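PDB 3JS3: 3-dehydroquinate dehydratase from Clostridium difficile, which catalyses the cis-dehydration of 3-dehydroquinate to 3-dehydroshikimate through an imine intermediate, the third step of the chorismate pathway to the aromatic amino acids. Local coordinates for residues A[21-26]-A[227-232]; A[85-90]-A[118-123]; A[145-150]-A[172-177]; A[176-181]-A[207-212]. All blocks are in the same frame, centred on the assembly; numbering follows the deposited sequence.

Contact 1: A[21-26]-A[227-232]. With DHS (3-amino-4,5-dihydroxy-cyclohex-1-enecarboxylate), chain E.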
loop_
_atom_site.group_PDB
_atom_site.type_symbol
_atom_site.label_atom_id
_atom_site.label_comp_id
_atom_site.label_asym_id
_atom_site.label_seq_id
_atom_site.Cartn_x
_atom_site.Cartn_y
_atom_site.Cartn_z
ATOM N N LYS A 21 -7.418 13.076 -0.449
ATOM C CA LYS A 21 -7.917 13.724 -1.632
ATOM C C LYS A 21 -6.946 13.596 -2.782
ATOM O O LYS A 21 -5.738 13.808 -2.618
ATOM C CB LYS A 21 -8.222 15.203 -1.342
ATOM C CG LYS A 21 -9.083 15.400 -0.110
ATOM C CD LYS A 21 -10.341 14.524 -0.143
ATOM C CE LYS A 21 -11.092 14.629 1.144
ATOM N NZ LYS A 21 -12.195 13.681 1.148
ATOM N N ILE A 22 -7.480 13.231 -3.944
ATOM C CA ILE A 22 -6.668 13.070 -5.139
ATOM C C ILE A 22 -6.493 14.382 -5.869
ATOM O O ILE A 22 -7.477 15.079 -6.178
ATOM C CB ILE A 22 -7.292 12.063 -6.138
ATOM C CG1 ILE A 22 -7.387 10.687 -5.505
ATOM C CG2 ILE A 22 -6.449 12.011 -7.420
ATOM C CD1 ILE A 22 -8.168 9.636 -6.343
ATOM N N CYS A 23 -5.245 14.686 -6.198
ATOM C CA CYS A 23 -4.912 15.889 -6.924
ATOM C C CYS A 23 -4.301 15.502 -8.246
ATOM O O CYS A 23 -3.389 14.693 -8.295
ATOM C CB CYS A 23 -3.938 16.742 -6.138
ATOM S SG CYS A 23 -3.542 18.314 -6.965
ATOM N N VAL A 24 -4.817 16.064 -9.326
ATOM C CA VAL A 24 -4.322 15.728 -10.636
ATOM C C VAL A 24 -3.648 16.948 -11.264
ATOM O O VAL A 24 -4.233 18.036 -11.337
ATOM C CB VAL A 24 -5.445 15.176 -11.524
ATOM C CG1 VAL A 24 -4.893 14.741 -12.872
ATOM C CG2 VAL A 24 -6.155 13.987 -10.812
ATOM N N PRO A 25 -2.394 16.783 -11.683
ATOM C CA PRO A 25 -1.669 17.892 -12.286
ATOM C C PRO A 25 -2.010 18.171 -13.741
ATOM O O PRO A 25 -2.363 17.271 -14.473
ATOM C CB PRO A 25 -0.201 17.422 -12.224
ATOM C CG PRO A 25 -0.168 16.445 -11.126
ATOM C CD PRO A 25 -1.485 15.709 -11.289
ATOM N N ILE A 26 -1.911 19.436 -14.120
ATOM C CA ILE A 26 -2.021 19.865 -15.511
ATOM C C ILE A 26 -0.588 20.305 -15.823
ATOM O O ILE A 26 -0.019 21.131 -15.112
ATOM C CB ILE A 26 -3.057 20.970 -15.705
ATOM C CG1 ILE A 26 -4.451 20.360 -15.569
ATOM C CG2 ILE A 26 -2.916 21.618 -17.071
ATOM C CD1 ILE A 26 -5.571 21.352 -15.688
ATOM N N LEU A 227 -3.510 14.206 1.249
ATOM C CA LEU A 227 -3.600 14.408 -0.173
ATOM C C LEU A 227 -2.537 13.616 -0.925
ATOM O O LEU A 227 -1.368 13.467 -0.473
ATOM C CB LEU A 227 -3.487 15.893 -0.419
ATOM C CG LEU A 227 -3.643 16.489 -1.814
ATOM C CD1 LEU A 227 -3.993 17.973 -1.692
ATOM C CD2 LEU A 227 -2.344 16.280 -2.622
ATOM N N THR A 228 -2.955 13.061 -2.051
ATOM C CA THR A 228 -2.088 12.261 -2.851
ATOM C C THR A 228 -2.240 12.706 -4.302
ATOM O O THR A 228 -3.327 13.100 -4.721
ATOM C CB THR A 228 -2.363 10.781 -2.586
ATOM O OG1 THR A 228 -1.465 9.967 -3.360
ATOM C CG2 THR A 228 -3.828 10.414 -2.877
ATOM N N PHE A 229 -1.131 12.732 -5.036
ATOM C CA PHE A 229 -1.106 13.165 -6.457
ATOM C C PHE A 229 -1.159 11.984 -7.437
ATOM O O PHE A 229 -0.434 11.021 -7.296
ATOM C CB PHE A 229 0.139 14.009 -6.739
ATOM C CG PHE A 229 0.121 15.341 -6.062
ATOM C CD1 PHE A 229 -0.364 16.468 -6.720
ATOM C CD2 PHE A 229 0.536 15.475 -4.765
ATOM C CE1 PHE A 229 -0.402 17.711 -6.083
ATOM C CE2 PHE A 229 0.500 16.709 -4.127
ATOM C CZ PHE A 229 0.032 17.827 -4.787
ATOM N N GLY A 230 -2.050 12.070 -8.408
ATOM C CA GLY A 230 -2.222 11.026 -9.416
ATOM C C GLY A 230 -2.089 11.684 -10.764
ATOM O O GLY A 230 -2.513 12.821 -10.937
ATOM N N ALA A 231 -1.539 10.965 -11.728
ATOM C CA ALA A 231 -1.285 11.518 -13.067
ATOM C C ALA A 231 -2.380 11.206 -14.093
ATOM O O ALA A 231 -3.022 10.171 -14.038
ATOM C CB ALA A 231 0.083 11.002 -13.579
ATOM N N ALA A 232 -2.571 12.106 -15.047
ATOM C CA ALA A 232 -3.557 11.896 -16.090
ATOM C C ALA A 232 -2.927 11.051 -17.215
ATOM O O ALA A 232 -3.277 9.888 -17.403
ATOM C CB ALA A 232 -4.065 13.255 -16.628
HETATM C C1 DHS E . 4.148 15.807 -6.318
HETATM C C3 DHS E . 3.915 18.104 -5.328
HETATM C C4 DHS E . 3.328 18.578 -6.671
HETATM C C5 DHS E . 3.841 17.768 -7.851
HETATM C C6 DHS E . 3.572 16.290 -7.610
HETATM C C7 DHS E . 4.403 14.365 -6.213
HETATM C C2 DHS E . 4.357 16.649 -5.297
HETATM O O2 DHS E . 3.681 19.948 -6.831
HETATM O O3 DHS E . 3.180 18.065 -9.087
HETATM O O4 DHS E . 5.323 13.906 -5.483
HETATM O O5 DHS E . 3.689 13.599 -6.899
#

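Contact 2: A[85-90]-A[118-123]. With DHS (3-amino-4,5-dihydroxy-cyclohex-1-enecarboxylate), chain E.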
loop_
_atom_site.group_PDB
_atom_site.type_symbol
_atom_site.label_atom_id
_atom_site.label_comp_id
_atom_site.label_asym_id
_atom_site.label_seq_id
_atom_site.Cartn_x
_atom_site.Cartn_y
_atom_site.Cartn_z
ATOM N N PHE A 85 4.333 26.826 -9.090
ATOM C CA PHE A 85 5.486 26.971 -9.946
ATOM C C PHE A 85 6.561 26.161 -9.196
ATOM O O PHE A 85 7.020 26.569 -8.124
ATOM C CB PHE A 85 5.961 28.401 -10.130
ATOM C CG PHE A 85 7.160 28.520 -11.071
ATOM C CD1 PHE A 85 6.985 28.879 -12.400
ATOM C CD2 PHE A 85 8.446 28.217 -10.624
ATOM C CE1 PHE A 85 8.067 28.977 -13.264
ATOM C CE2 PHE A 85 9.561 28.308 -11.491
ATOM C CZ PHE A 85 9.375 28.669 -12.800
ATOM N N ARG A 86 6.940 25.011 -9.740
ATOM C CA ARG A 86 7.961 24.166 -9.116
ATOM C C ARG A 86 9.321 24.653 -9.600
ATOM O O ARG A 86 9.578 24.612 -10.800
ATOM C CB ARG A 86 7.699 22.710 -9.506
ATOM C CG ARG A 86 8.661 21.702 -8.960
ATOM C CD ARG A 86 8.692 21.639 -7.453
ATOM N NE ARG A 86 7.405 21.315 -6.823
ATOM C CZ ARG A 86 6.717 22.108 -6.008
ATOM N NH1 ARG A 86 7.163 23.296 -5.677
ATOM N NH2 ARG A 86 5.572 21.688 -5.492
ATOM N N SER A 87 10.175 25.162 -8.698
ATOM C CA SER A 87 11.484 25.702 -9.118
ATOM C C SER A 87 12.521 24.622 -9.434
ATOM O O SER A 87 12.349 23.471 -9.076
ATOM C CB SER A 87 12.067 26.686 -8.095
ATOM O OG SER A 87 12.550 26.018 -6.965
ATOM N N VAL A 88 13.597 25.035 -10.111
ATOM C CA VAL A 88 14.670 24.137 -10.546
ATOM C C VAL A 88 15.331 23.349 -9.432
ATOM O O VAL A 88 15.630 22.150 -9.598
ATOM C CB VAL A 88 15.779 24.907 -11.269
ATOM C CG1 VAL A 88 16.970 23.976 -11.537
ATOM C CG2 VAL A 88 15.248 25.529 -12.570
ATOM N N VAL A 89 15.581 24.013 -8.305
ATOM C CA VAL A 89 16.201 23.343 -7.164
ATOM C C VAL A 89 15.329 22.161 -6.690
ATOM O O VAL A 89 15.847 21.169 -6.204
ATOM C CB VAL A 89 16.475 24.333 -5.988
ATOM C CG1 VAL A 89 16.869 23.586 -4.716
ATOM C CG2 VAL A 89 17.564 25.344 -6.371
ATOM N N GLU A 90 14.013 22.250 -6.875
ATOM C CA GLU A 90 13.123 21.176 -6.419
ATOM C C GLU A 90 12.415 20.392 -7.524
ATOM O O GLU A 90 11.291 19.918 -7.344
ATOM C CB GLU A 90 12.160 21.711 -5.366
ATOM C CG GLU A 90 12.946 22.405 -4.264
ATOM C CD GLU A 90 12.199 22.577 -2.978
ATOM O OE1 GLU A 90 11.379 21.692 -2.623
ATOM O OE2 GLU A 90 12.478 23.589 -2.295
ATOM N N ASP A 118 1.158 26.937 -3.912
ATOM C CA ASP A 118 2.313 26.236 -3.375
ATOM C C ASP A 118 3.473 27.194 -3.281
ATOM O O ASP A 118 3.747 27.934 -4.217
ATOM C CB ASP A 118 2.655 25.034 -4.257
ATOM C CG ASP A 118 3.853 24.213 -3.733
ATOM O OD1 ASP A 118 4.906 24.808 -3.402
ATOM O OD2 ASP A 118 3.752 22.954 -3.702
ATOM N N VAL A 119 4.140 27.189 -2.136
ATOM C CA VAL A 119 5.309 28.033 -1.908
ATOM C C VAL A 119 6.403 27.147 -1.349
ATOM O O VAL A 119 6.165 26.395 -0.422
ATOM C CB VAL A 119 5.012 29.162 -0.925
ATOM C CG1 VAL A 119 6.244 30.020 -0.735
ATOM C CG2 VAL A 119 3.856 29.994 -1.440
ATOM N N GLU A 120 7.598 27.229 -1.924
ATOM C CA GLU A 120 8.713 26.389 -1.504
ATOM C C GLU A 120 9.464 26.890 -0.273
ATOM O O GLU A 120 9.904 28.025 -0.224
ATOM C CB GLU A 120 9.654 26.193 -2.687
ATOM C CG GLU A 120 9.004 25.407 -3.804
ATOM C CD GLU A 120 9.808 25.388 -5.087
ATOM O OE1 GLU A 120 10.817 26.125 -5.173
ATOM O OE2 GLU A 120 9.405 24.651 -6.019
ATOM N N LEU A 121 9.601 26.006 0.708
ATOM C CA LEU A 121 10.266 26.320 1.969
ATOM C C LEU A 121 11.620 26.983 1.796
ATOM O O LEU A 121 11.858 28.059 2.339
ATOM C CB LEU A 121 10.425 25.041 2.798
ATOM C CG LEU A 121 11.175 25.182 4.124
ATOM C CD1 LEU A 121 10.468 26.164 5.048
ATOM C CD2 LEU A 121 11.324 23.823 4.781
ATOM N N PHE A 122 12.513 26.347 1.049
ATOM C CA PHE A 122 13.832 26.911 0.860
ATOM C C PHE A 122 13.804 28.338 0.322
ATOM O O PHE A 122 14.722 29.113 0.578
ATOM C CB PHE A 122 14.696 26.049 -0.063
ATOM C CG PHE A 122 15.132 24.740 0.533
ATOM C CD1 PHE A 122 15.794 24.700 1.753
ATOM C CD2 PHE A 122 15.004 23.564 -0.186
ATOM C CE1 PHE A 122 16.238 23.490 2.280
ATOM C CE2 PHE A 122 15.446 22.355 0.332
ATOM C CZ PHE A 122 16.059 22.314 1.567
ATOM N N MET A 123 12.743 28.701 -0.386
ATOM C CA MET A 123 12.654 30.018 -0.979
ATOM C C MET A 123 12.909 31.126 0.078
ATOM O O MET A 123 13.345 32.226 -0.278
ATOM C CB MET A 123 11.310 30.196 -1.699
ATOM C CG MET A 123 11.386 31.046 -2.928
ATOM S SD MET A 123 12.304 30.209 -4.252
ATOM C CE MET A 123 12.158 31.360 -5.593
HETATM C C1 DHS E . 4.148 15.807 -6.318
HETATM C C3 DHS E . 3.915 18.104 -5.328
HETATM C C4 DHS E . 3.328 18.578 -6.671
HETATM C C5 DHS E . 3.841 17.768 -7.851
HETATM C C6 DHS E . 3.572 16.290 -7.610
HETATM C C7 DHS E . 4.403 14.365 -6.213
HETATM C C2 DHS E . 4.357 16.649 -5.297
HETATM O O2 DHS E . 3.681 19.948 -6.831
HETATM O O3 DHS E . 3.180 18.065 -9.087
HETATM O O4 DHS E . 5.323 13.906 -5.483
HETATM O O5 DHS E . 3.689 13.599 -6.899
HETATM O O HOH W 1 6.464 26.782 -5.587
HETATM O O HOH W 2 3.985 28.564 -6.957
HETATM O O HOH W 3 13.158 25.984 -3.555
HETATM O O HOH W 4 11.783 23.833 0.000
#

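Contact 3: A[145-150]-A[172-177]. With DHS (3-amino-4,5-dihydroxy-cyclohex-1-enecarboxylate), chain E.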
loop_
_atom_site.group_PDB
_atom_site.type_symbol
_atom_site.label_atom_id
_atom_site.label_comp_id
_atom_site.label_asym_id
_atom_site.label_seq_id
_atom_site.Cartn_x
_atom_site.Cartn_y
_atom_site.Cartn_z
ATOM N N SER A 145 6.092 23.730 0.549
ATOM C CA SER A 145 6.608 22.470 0.097
ATOM C C SER A 145 8.118 22.304 0.126
ATOM O O SER A 145 8.892 23.255 -0.055
ATOM C CB SER A 145 6.128 22.249 -1.339
ATOM O OG SER A 145 6.763 23.176 -2.202
ATOM N N ASN A 146 8.528 21.059 0.293
ATOM C CA ASN A 146 9.943 20.739 0.321
ATOM C C ASN A 146 10.153 19.384 -0.309
ATOM O O ASN A 146 9.457 18.426 0.023
ATOM C CB ASN A 146 10.471 20.764 1.738
ATOM C CG ASN A 146 11.943 20.414 1.817
ATOM O OD1 ASN A 146 12.305 19.403 2.414
ATOM N ND2 ASN A 146 12.796 21.234 1.191
ATOM N N HIS A 147 11.129 19.312 -1.211
ATOM C CA HIS A 147 11.427 18.092 -1.944
ATOM C C HIS A 147 12.911 17.750 -1.849
ATOM O O HIS A 147 13.761 18.641 -1.888
ATOM C CB HIS A 147 11.072 18.279 -3.424
ATOM C CG HIS A 147 9.684 18.793 -3.659
ATOM N ND1 HIS A 147 9.325 20.098 -3.405
ATOM C CD2 HIS A 147 8.582 18.192 -4.163
ATOM C CE1 HIS A 147 8.050 20.269 -3.712
ATOM N NE2 HIS A 147 7.578 19.128 -4.178
ATOM N N ASP A 148 13.224 16.475 -1.689
ATOM C CA ASP A 148 14.606 16.028 -1.676
ATOM C C ASP A 148 14.648 14.873 -2.635
ATOM O O ASP A 148 14.130 13.812 -2.320
ATOM C CB ASP A 148 15.046 15.600 -0.279
ATOM C CG ASP A 148 16.529 15.255 -0.204
ATOM O OD1 ASP A 148 17.110 14.744 -1.199
ATOM O OD2 ASP A 148 17.114 15.477 0.878
ATOM N N PHE A 149 15.247 15.091 -3.807
ATOM C CA PHE A 149 15.366 14.053 -4.862
ATOM C C PHE A 149 16.568 13.082 -4.747
ATOM O O PHE A 149 16.738 12.192 -5.599
ATOM C CB PHE A 149 15.373 14.708 -6.260
ATOM C CG PHE A 149 14.003 15.162 -6.726
ATOM C CD1 PHE A 149 13.286 14.406 -7.648
ATOM C CD2 PHE A 149 13.431 16.308 -6.219
ATOM C CE1 PHE A 149 12.013 14.801 -8.074
ATOM C CE2 PHE A 149 12.169 16.714 -6.629
ATOM C CZ PHE A 149 11.453 15.955 -7.567
ATOM N N ASN A 150 17.393 13.231 -3.716
ATOM C CA ASN A 150 18.555 12.342 -3.565
ATOM C C ASN A 150 18.531 11.462 -2.322
ATOM O O ASN A 150 19.091 10.363 -2.323
ATOM C CB ASN A 150 19.859 13.169 -3.516
ATOM C CG ASN A 150 20.076 14.016 -4.763
ATOM O OD1 ASN A 150 20.594 15.123 -4.674
ATOM N ND2 ASN A 150 19.656 13.511 -5.921
ATOM N N LEU A 172 -1.085 23.699 4.771
ATOM C CA LEU A 172 -0.747 22.302 4.483
ATOM C C LEU A 172 0.757 22.081 4.241
ATOM O O LEU A 172 1.265 22.337 3.133
ATOM C CB LEU A 172 -1.497 21.838 3.232
ATOM C CG LEU A 172 -3.025 21.717 3.267
ATOM C CD1 LEU A 172 -3.561 21.657 1.860
ATOM C CD2 LEU A 172 -3.482 20.511 4.083
ATOM N N PRO A 173 1.493 21.636 5.276
ATOM C CA PRO A 173 2.894 21.348 5.020
ATOM C C PRO A 173 2.991 20.171 4.039
ATOM O O PRO A 173 2.199 19.237 4.108
ATOM C CB PRO A 173 3.441 20.929 6.384
ATOM C CG PRO A 173 2.436 21.331 7.381
ATOM C CD PRO A 173 1.131 21.514 6.694
ATOM N N LYS A 174 3.961 20.219 3.140
ATOM C CA LYS A 174 4.145 19.157 2.176
ATOM C C LYS A 174 5.617 18.802 2.052
ATOM O O LYS A 174 6.448 19.693 1.848
ATOM C CB LYS A 174 3.685 19.617 0.807
ATOM C CG LYS A 174 3.982 18.612 -0.271
ATOM C CD LYS A 174 3.618 19.118 -1.645
ATOM C CE LYS A 174 4.053 18.135 -2.693
ATOM N NZ LYS A 174 3.938 18.614 -4.098
ATOM N N ILE A 175 5.936 17.514 2.151
ATOM C CA ILE A 175 7.303 17.086 1.957
ATOM C C ILE A 175 7.346 15.823 1.085
ATOM O O ILE A 175 6.589 14.870 1.303
ATOM C CB ILE A 175 8.052 16.860 3.311
ATOM C CG1 ILE A 175 9.558 16.921 3.085
ATOM C CG2 ILE A 175 7.663 15.534 3.959
ATOM C CD1 ILE A 175 10.415 16.837 4.380
ATOM N N ALA A 176 8.200 15.853 0.067
ATOM C CA ALA A 176 8.445 14.701 -0.793
ATOM C C ALA A 176 9.927 14.319 -0.625
ATOM O O ALA A 176 10.793 15.168 -0.718
ATOM C CB ALA A 176 8.160 15.023 -2.231
ATOM N N VAL A 177 10.206 13.048 -0.398
ATOM C CA VAL A 177 11.586 12.572 -0.226
ATOM C C VAL A 177 11.865 11.386 -1.146
ATOM O O VAL A 177 10.934 10.762 -1.649
ATOM C CB VAL A 177 11.860 12.180 1.234
ATOM C CG1 VAL A 177 11.767 13.407 2.141
ATOM C CG2 VAL A 177 10.898 11.116 1.679
HETATM C C1 DHS E . 4.148 15.807 -6.318
HETATM C C3 DHS E . 3.915 18.104 -5.328
HETATM C C4 DHS E . 3.328 18.578 -6.671
HETATM C C5 DHS E . 3.841 17.768 -7.851
HETATM C C6 DHS E . 3.572 16.290 -7.610
HETATM C C7 DHS E . 4.403 14.365 -6.213
HETATM C C2 DHS E . 4.357 16.649 -5.297
HETATM O O2 DHS E . 3.681 19.948 -6.831
HETATM O O3 DHS E . 3.180 18.065 -9.087
HETATM O O4 DHS E . 5.323 13.906 -5.483
HETATM O O5 DHS E . 3.689 13.599 -6.899
#

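Contact 4: A[176-181]-A[207-212]. With DHS (3-amino-4,5-dihydroxy-cyclohex-1-enecarboxylate), chain E.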
loop_
_atom_site.group_PDB
_atom_site.type_symbol
_atom_site.label_atom_id
_atom_site.label_comp_id
_atom_site.label_asym_id
_atom_site.label_seq_id
_atom_site.Cartn_x
_atom_site.Cartn_y
_atom_site.Cartn_z
ATOM N N ALA A 176 8.200 15.853 0.067
ATOM C CA ALA A 176 8.445 14.701 -0.793
ATOM C C ALA A 176 9.927 14.319 -0.625
ATOM O O ALA A 176 10.793 15.168 -0.718
ATOM C CB ALA A 176 8.160 15.023 -2.231
ATOM N N VAL A 177 10.206 13.048 -0.398
ATOM C CA VAL A 177 11.586 12.572 -0.226
ATOM C C VAL A 177 11.865 11.386 -1.146
ATOM O O VAL A 177 10.934 10.762 -1.649
ATOM C CB VAL A 177 11.860 12.180 1.234
ATOM C CG1 VAL A 177 11.767 13.407 2.141
ATOM C CG2 VAL A 177 10.898 11.116 1.679
ATOM N N MET A 178 13.145 11.089 -1.364
ATOM C CA MET A 178 13.556 9.999 -2.245
ATOM C C MET A 178 14.217 8.875 -1.444
ATOM O O MET A 178 15.171 9.109 -0.664
ATOM C CB MET A 178 14.544 10.512 -3.308
ATOM C CG MET A 178 14.940 9.472 -4.364
ATOM S SD MET A 178 13.622 9.078 -5.544
ATOM C CE MET A 178 13.575 10.581 -6.515
ATOM N N PRO A 179 13.699 7.645 -1.609
ATOM C CA PRO A 179 14.312 6.545 -0.901
ATOM C C PRO A 179 15.448 5.966 -1.698
ATOM O O PRO A 179 15.431 5.984 -2.930
ATOM C CB PRO A 179 13.171 5.522 -0.784
ATOM C CG PRO A 179 12.347 5.760 -2.020
ATOM C CD PRO A 179 12.455 7.239 -2.300
ATOM N N GLN A 180 16.444 5.486 -0.982
ATOM C CA GLN A 180 17.591 4.835 -1.567
ATOM C C GLN A 180 17.483 3.368 -1.205
ATOM O O GLN A 180 18.291 2.548 -1.663
ATOM C CB GLN A 180 18.837 5.424 -0.946
ATOM C CG GLN A 180 18.993 6.905 -1.195
ATOM C CD GLN A 180 19.514 7.621 0.038
ATOM O OE1 GLN A 180 20.722 7.855 0.176
ATOM N NE2 GLN A 180 18.589 7.907 0.993
ATOM N N ASN A 181 16.503 3.058 -0.345
ATOM C CA ASN A 181 16.225 1.692 0.105
ATOM C C ASN A 181 14.813 1.583 0.684
ATOM O O ASN A 181 14.121 2.607 0.910
ATOM C CB ASN A 181 17.296 1.184 1.092
ATOM C CG ASN A 181 17.416 2.048 2.340
ATOM O OD1 ASN A 181 16.442 2.562 2.855
ATOM N ND2 ASN A 181 18.612 2.174 2.837
ATOM N N MET A 207 5.040 12.223 0.807
ATOM C CA MET A 207 5.229 11.153 -0.133
ATOM C C MET A 207 6.687 10.710 -0.215
ATOM O O MET A 207 7.632 11.517 -0.045
ATOM C CB MET A 207 4.766 11.535 -1.533
ATOM C CG MET A 207 5.326 12.855 -2.063
ATOM S SD MET A 207 4.363 14.299 -1.564
ATOM C CE MET A 207 2.946 14.100 -2.613
ATOM N N SER A 208 6.848 9.422 -0.496
ATOM C CA SER A 208 8.153 8.823 -0.746
ATOM C C SER A 208 8.086 8.611 -2.255
ATOM O O SER A 208 7.184 7.915 -2.758
ATOM C CB SER A 208 8.297 7.517 0.011
ATOM O OG SER A 208 9.576 6.928 -0.164
ATOM N N MET A 209 8.998 9.256 -2.975
ATOM C CA MET A 209 9.052 9.192 -4.434
ATOM C C MET A 209 9.577 7.877 -5.047
ATOM O O MET A 209 10.125 7.010 -4.360
ATOM C CB MET A 209 9.867 10.384 -4.965
ATOM C CG MET A 209 9.175 11.760 -4.743
ATOM S SD MET A 209 10.105 13.189 -5.398
ATOM C CE MET A 209 11.493 13.265 -4.280
ATOM N N SER A 210 9.383 7.772 -6.362
ATOM C CA SER A 210 9.772 6.640 -7.198
ATOM C C SER A 210 8.916 5.411 -6.958
ATOM O O SER A 210 8.117 5.358 -6.009
ATOM C CB SER A 210 11.250 6.256 -6.997
ATOM O OG SER A 210 11.407 5.544 -5.790
ATOM N N GLY A 211 9.114 4.408 -7.819
ATOM C CA GLY A 211 8.391 3.144 -7.744
ATOM C C GLY A 211 8.492 2.474 -6.383
ATOM O O GLY A 211 7.520 1.896 -5.885
ATOM N N MET A 212 9.653 2.585 -5.755
ATOM C CA MET A 212 9.869 1.962 -4.445
ATOM C C MET A 212 8.970 2.531 -3.343
ATOM O O MET A 212 8.501 1.807 -2.476
ATOM C CB MET A 212 11.349 2.094 -4.057
ATOM C CG MET A 212 11.734 1.424 -2.787
ATOM S SD MET A 212 13.521 1.434 -2.517
ATOM C CE MET A 212 14.138 0.412 -3.876
HETATM C C1 DHS E . 4.148 15.807 -6.318
HETATM C C3 DHS E . 3.915 18.104 -5.328
HETATM C C4 DHS E . 3.328 18.578 -6.671
HETATM C C5 DHS E . 3.841 17.768 -7.851
HETATM C C6 DHS E . 3.572 16.290 -7.610
HETATM C C7 DHS E . 4.403 14.365 -6.213
HETATM C C2 DHS E . 4.357 16.649 -5.297
HETATM O O2 DHS E . 3.681 19.948 -6.831
HETATM O O3 DHS E . 3.180 18.065 -9.087
HETATM O O4 DHS E . 5.323 13.906 -5.483
HETATM O O5 DHS E . 3.689 13.599 -6.899
#

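Contact 1: A[21-26]-A[227-232]
The carbonyl oxygen of Cys23 takes two contacts from strand 227-229 and the residue after it: Gly230 N donates to Cys23 O at 2.9 Å, and Phe229 CA adds a CA-H...O contact to the same oxygen. Thr228 is held through both its backbone N and its O, its N donating to Lys21 O and its O accepting from Cys23 N, the latter in the carbonyl plane. The pairs Lys21-Leu227, Ile22-Thr228 and Cys23-Phe229 stand in parallel register, with the short strand segments turned 32° against each other. With SG anti to the backbone N (chi1 -177°), Cys23 brings its sulfur obliquely to the Phe229 ring, SG lying 3.3 Å from Phe229 CE1 in a sulfur-aromatic contact. Leu227 CD2 packs on Cys23 CB at 3.9 Å. Further along, Pro25 CD sits 3.1 Å from Gly230 O. One face of the Phe229 ring carries the bound ligand, whose C4 lies 3.8 Å above the ring plane and offset toward the rim. Ile22 and Thr228 look the other way, onto Leu250 of helix 243-254, while Thr228 OG1 bonds to Arg217 O. Joining the first and last strands closes the eight-stranded parallel barrel of the TIM fold, with Cys23 and Phe229 facing its interior and Phe229 forming a wall of the active site.

Contact 2: A[85-90]-A[118-123]
Phe85 is linked to Asp118 by a water: water 2 accepts from Phe85 N and lies 2.8 Å from Asp118 O. Arg86, its chain bent at chi2 and chi3 (61° and 59°), curls its guanidinium between two carboxylates. Arg86 NH1 reaches Glu120 OE2 at 2.6 Å, on that oxygen's anti lone pair, whereas Arg86 NH2 meets Asp118 OD2 at 2.8 Å from above the carboxylate plane; Asp118 OD1 is bonded to Ser145 OG. Arg86 NH2 also donates to the ligand hydroxyl O2 at 2.9 Å, and the salt-bridge network, at the C-terminal mouth of the TIM barrel, probably helps to orient this 3-dehydroquinate-binding residue. Ser87 N gives Glu120 OE2 its second bond, from the syn side; Ser87 OG also donates to Glu120 OE1, at a doubtfully short modelled distance. Glu90 slides past Glu120 in the opposite direction, their carboxylates stacked 18° from parallel; water 3 donates to both Glu90 OE2 and Glu120 OE1. Glu90 OE2 also approaches the Phe122 ring edge, 3.3 Å from Phe122 CD2, while Glu90 OE1 bonds to His147.

Contact 3: A[145-150]-A[172-177]
The His147 ring presents its edge to the Schiff base: Lys174 NZ and ligand C3 both lie near the ring plane, with His147 NE2 3.7 Å from Lys174 NZ. Ala176 CB approaches the same ring obliquely, 3.7 Å from His147 CD2. Both catalytic residues stand on neighbouring parallel strands of the TIM barrel, 141-148 and 172-177, joined through helix 155-167 as a beta-alpha-beta crossover. The short strand segments are almost exactly parallel, 7° between their directions. Asn146 is bonded through both its N and O, Asn146 N to Lys174 O and Ala176 N to Asn146 O, and Asp148 N then donates to Ala176 O. Ser145, Lys174, His147 and Ala176 point to the barrel interior. On the outer face Asn146 and Ile175 lie side by side, pointing the same way, with Asn146 OD1 3.7 Å from Ile175 CD1; that oxygen accepts from Arg161 of helix 155-167. With ND1 held by Glu90, the His147 ring turns NE2 toward the ligand side. Asp148 OD1 accepts from Asn150 N in an Asx turn, and also from Lys151 N. Lys174 runs fully extended past Ser145, its CD 4.0 Å from Ser145 CB, and ends in the covalent bond of 1.3 Å from Lys174 NZ to ligand C3.

Contact 4: A[176-181]-A[207-212]
Met178 and Met209 cross at about a right angle, Met178 SD lying 4.0 Å from Met209 CB, and the bends at chi2 and chi3 of Met178 (both 72°) fold its methyl back over Met209, toward CB and CE. Met209 in turn sends its SD to within 4.1 Å of Ala176 CB. From a direction roughly at right angles to this, Met207 CG packs on Ala176 CB at 3.6 Å, and the bent Met207 chain carries CE to the ligand carboxylate, 3.7 Å from O4. Two backbone bonds underlie this packing, Val177 N to Met207 O and the nearly straight Met209 N to Val177 O (178°), in the parallel pairing of strands 172-177 and 205-208, which helix 182-199 connects as a beta-alpha-beta unit of the TIM barrel. Just after strand 172-177, the Pro179 ring sits against Ser208 and Met209, with Pro179 CG 3.5 Å from Ser208 OG and CD close to Met209 O. Met212, bent at chi3, lays SD against the backbone of Asn181, 3.5 Å from its C; Asn181 OD1 caps helix 182-199 at Asp184 N.

Overall arrangement
All four contacts are largely buried and all reach the ligand, yet they differ in chemistry. Contacts 1, 3 and 4 pair parallel strands through backbone bonds, whereas contact 2 joins a loop to a strand by charges and waters. Contacts 3 and 4 share Ala176 and Val177 of strand 172-177, and Ile175 O probably bonds to Met207 N between them. Contact 2 supplies hydrogen-bond partners to His147 and Ser145 of contact 3. Contacts 1 and 4 supply apolar walls, Phe229 touching Met207. Contact 4 lies farthest from the chain centre, about 16 Å from centre to centre, against about 8 Å for contact 1.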